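Local coordinates for protein beta-glucoside phosphorylase BglX (Unidentified, PDB 5VQE) that probably cleaves beta-glucosides by phosphorolysis as a family 3 glycoside phosphorylase, and binds a 2-fluoroglucose in a pocket of its TIM-barrel domain, at residues A[192-197]-A[237-242]. Sequence-based numbering, arbitrary orientation.
Sequences IKHFPG and TLMSAH. With G2F (2-deoxy-2-fluoro-alpha-D-glucopyranose), chain B.
Lys193 and Met239 meet at their CB atoms, 3.8 Å apart, and their torsions then send both chains to the same sugar: the lysine CG sits between its backbone N and carbonyl carbon (chi1 67°) with the rest of the chain extended, while the methionine, anti at chi1 and chi2, bends only at chi3 (-74°). Lys193 NZ donates to O3 and O4 of the bound 2-deoxy-2-fluoro-alpha-D-glucopyranose, and Met239 CE reaches within 3.5 Å of O4 of that sugar. His194 brings the edge of its ring to the ligand, with NE2 2.8 Å from sugar O3 in a nearly straight hydrogen bond. Lys193 CG lies over one face of this imidazole, Asp150 accepts a hydrogen bond from its ND1, and NZ of Lys193 also forms a salt bridge with Glu146 and a hydrogen bond with the carbonyl O of Tyr145; these second partners probably hold the ammonium and the imidazole in place for the sugar.

Behind these groups, the backbones of 192-197 and 237-242 pair in parallel. Ile192 N donates to Thr237 O and Ile192 O accepts from Met239 N. Past a beta bulge that includes the cis peptide before His194, the pairing resumes one residue out of step: Phe195 N reaches Met239 O, and Ala241 N donates to Phe195 O, 2.8 Å away. Ala241 packs its CB 3.7 Å from His194 CB.

The face of the sheet that carries Ile192, Phe195, Leu238 and Ser240 is mostly apolar. Leu238 spreads its two methyls, CD1 lying 3.8 Å from Ile192 CD1 and CD2 meeting Phe195 CB, and Ser240 OG lies at the edge of the phenyl ring. Helices 216-232 and 268-278 pack on this side. Adjacent parallel strands joined through helix 216-232, with sugar-binding residues at their C-terminal ends, are characteristic of the TIM-barrel catalytic domain of glycoside hydrolase family 3.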
loop_
_atom_site.group_PDB
_atom_site.type_symbol
_atom_site.label_atom_id
_atom_site.label_comp_id
_atom_site.label_asym_id
_atom_site.label_seq_id
_atom_site.Cartn_x
_atom_site.Cartn_y
_atom_site.Cartn_z
ATOM N N ILE A 192 -6.785 2.504 8.056
ATOM C CA ILE A 192 -7.495 2.691 6.794
ATOM C C ILE A 192 -6.993 3.962 6.120
ATOM O O ILE A 192 -6.866 5.014 6.760
ATOM C CB ILE A 192 -9.018 2.714 7.008
ATOM C CG1 ILE A 192 -9.437 3.713 8.099
ATOM C CG2 ILE A 192 -9.515 1.300 7.311
ATOM C CD1 ILE A 192 -10.967 3.804 8.287
ATOM N N LYS A 193 -6.687 3.855 4.824
ATOM C CA LYS A 193 -6.104 4.932 4.028
ATOM C C LYS A 193 -6.604 4.776 2.597
ATOM O O LYS A 193 -7.062 3.698 2.214
ATOM C CB LYS A 193 -4.565 4.900 4.098
ATOM C CG LYS A 193 -3.905 3.681 3.445
ATOM C CD LYS A 193 -2.396 3.663 3.709
ATOM C CE LYS A 193 -1.676 2.635 2.857
ATOM N NZ LYS A 193 -0.230 2.470 3.216
ATOM N N HIS A 194 -6.535 5.840 1.787
ATOM C CA HIS A 194 -6.013 7.173 2.093
ATOM C C HIS A 194 -7.168 8.188 2.139
ATOM O O HIS A 194 -7.767 8.489 1.116
ATOM C CB HIS A 194 -5.009 7.612 1.020
ATOM C CG HIS A 194 -3.867 6.660 0.818
ATOM N ND1 HIS A 194 -3.927 5.600 -0.064
ATOM C CD2 HIS A 194 -2.628 6.623 1.364
ATOM C CE1 HIS A 194 -2.778 4.944 -0.043
ATOM N NE2 HIS A 194 -1.970 5.547 0.811
ATOM N N PHE A 195 -7.479 8.698 3.305
ATOM C CA PHE A 195 -8.653 9.547 3.460
ATOM C C PHE A 195 -8.353 10.952 2.936
ATOM O O PHE A 195 -7.277 11.496 3.203
ATOM C CB PHE A 195 -9.053 9.588 4.928
ATOM C CG PHE A 195 -10.140 10.580 5.252
ATOM C CD1 PHE A 195 -9.822 11.845 5.703
ATOM C CD2 PHE A 195 -11.480 10.222 5.158
ATOM C CE1 PHE A 195 -10.813 12.755 6.015
ATOM C CE2 PHE A 195 -12.476 11.135 5.468
ATOM C CZ PHE A 195 -12.136 12.398 5.892
ATOM N N PRO A 196 -9.295 11.594 2.218
ATOM C CA PRO A 196 -10.695 11.270 1.937
ATOM C C PRO A 196 -10.956 10.365 0.738
ATOM O O PRO A 196 -12.122 10.190 0.377
ATOM C CB PRO A 196 -11.306 12.655 1.692
ATOM C CG PRO A 196 -10.231 13.387 1.024
ATOM C CD PRO A 196 -8.978 12.961 1.779
ATOM N N GLY A 197 -9.910 9.819 0.122
ATOM C CA GLY A 197 -10.098 8.767 -0.853
ATOM C C GLY A 197 -9.380 8.971 -2.166
ATOM O O GLY A 197 -9.757 9.835 -2.963
ATOM N N THR A 237 -6.906 3.032 13.526
ATOM C CA THR A 237 -6.278 4.267 13.093
ATOM C C THR A 237 -6.686 4.542 11.653
ATOM O O THR A 237 -7.148 3.649 10.932
ATOM C CB THR A 237 -4.743 4.221 13.213
ATOM O OG1 THR A 237 -4.174 3.498 12.109
ATOM C CG2 THR A 237 -4.299 3.575 14.538
ATOM N N LEU A 238 -6.519 5.801 11.256
ATOM C CA LEU A 238 -6.873 6.282 9.932
ATOM C C LEU A 238 -5.793 7.246 9.465
ATOM O O LEU A 238 -5.276 8.042 10.256
ATOM C CB LEU A 238 -8.248 6.962 9.955
ATOM C CG LEU A 238 -8.746 7.670 8.696
ATOM C CD1 LEU A 238 -10.252 7.550 8.610
ATOM C CD2 LEU A 238 -8.336 9.138 8.694
ATOM N N MET A 239 -5.449 7.173 8.189
ATOM C CA MET A 239 -4.416 8.031 7.620
ATOM C C MET A 239 -5.070 9.086 6.739
ATOM O O MET A 239 -5.712 8.759 5.732
ATOM C CB MET A 239 -3.390 7.225 6.826
ATOM C CG MET A 239 -2.249 8.082 6.293
ATOM S SD MET A 239 -0.953 7.146 5.469
ATOM C CE MET A 239 -0.132 6.399 6.854
ATOM N N SER A 240 -4.905 10.346 7.125
ATOM C CA SER A 240 -5.427 11.480 6.370
ATOM C C SER A 240 -4.366 11.957 5.385
ATOM O O SER A 240 -3.279 12.387 5.789
ATOM C CB SER A 240 -5.840 12.602 7.324
ATOM O OG SER A 240 -6.491 13.657 6.620
ATOM N N ALA A 241 -4.674 11.876 4.101
ATOM C CA ALA A 241 -3.679 12.045 3.058
ATOM C C ALA A 241 -3.830 13.408 2.399
ATOM O O ALA A 241 -4.673 14.222 2.772
ATOM C CB ALA A 241 -3.782 10.911 2.040
ATOM N N HIS A 242 -2.990 13.649 1.397
ATOM C CA HIS A 242 -2.852 14.981 0.816
ATOM C C HIS A 242 -3.758 15.136 -0.396
ATOM O O HIS A 242 -3.353 15.553 -1.480
ATOM C CB HIS A 242 -1.391 15.227 0.476
ATOM C CG HIS A 242 -0.457 14.766 1.547
ATOM N ND1 HIS A 242 -0.625 15.101 2.873
ATOM C CD2 HIS A 242 0.640 13.971 1.494
ATOM C CE1 HIS A 242 0.333 14.539 3.591
ATOM N NE2 HIS A 242 1.112 13.846 2.779
HETATM C C1 G2F B . 2.184 8.214 2.516
HETATM C C2 G2F B . 1.519 7.130 1.608
HETATM C C3 G2F B . 0.962 6.007 2.532
HETATM C C4 G2F B . 2.124 5.478 3.428
HETATM C C5 G2F B . 2.703 6.686 4.241
HETATM C C6 G2F B . 3.938 6.233 5.117
HETATM O O3 G2F B . 0.581 4.933 1.713
HETATM O O4 G2F B . 1.564 4.592 4.360
HETATM O O5 G2F B . 3.189 7.649 3.322
HETATM O O6 G2F B . 4.849 5.569 4.288
HETATM F F2 G2F B . 0.495 7.673 0.914
#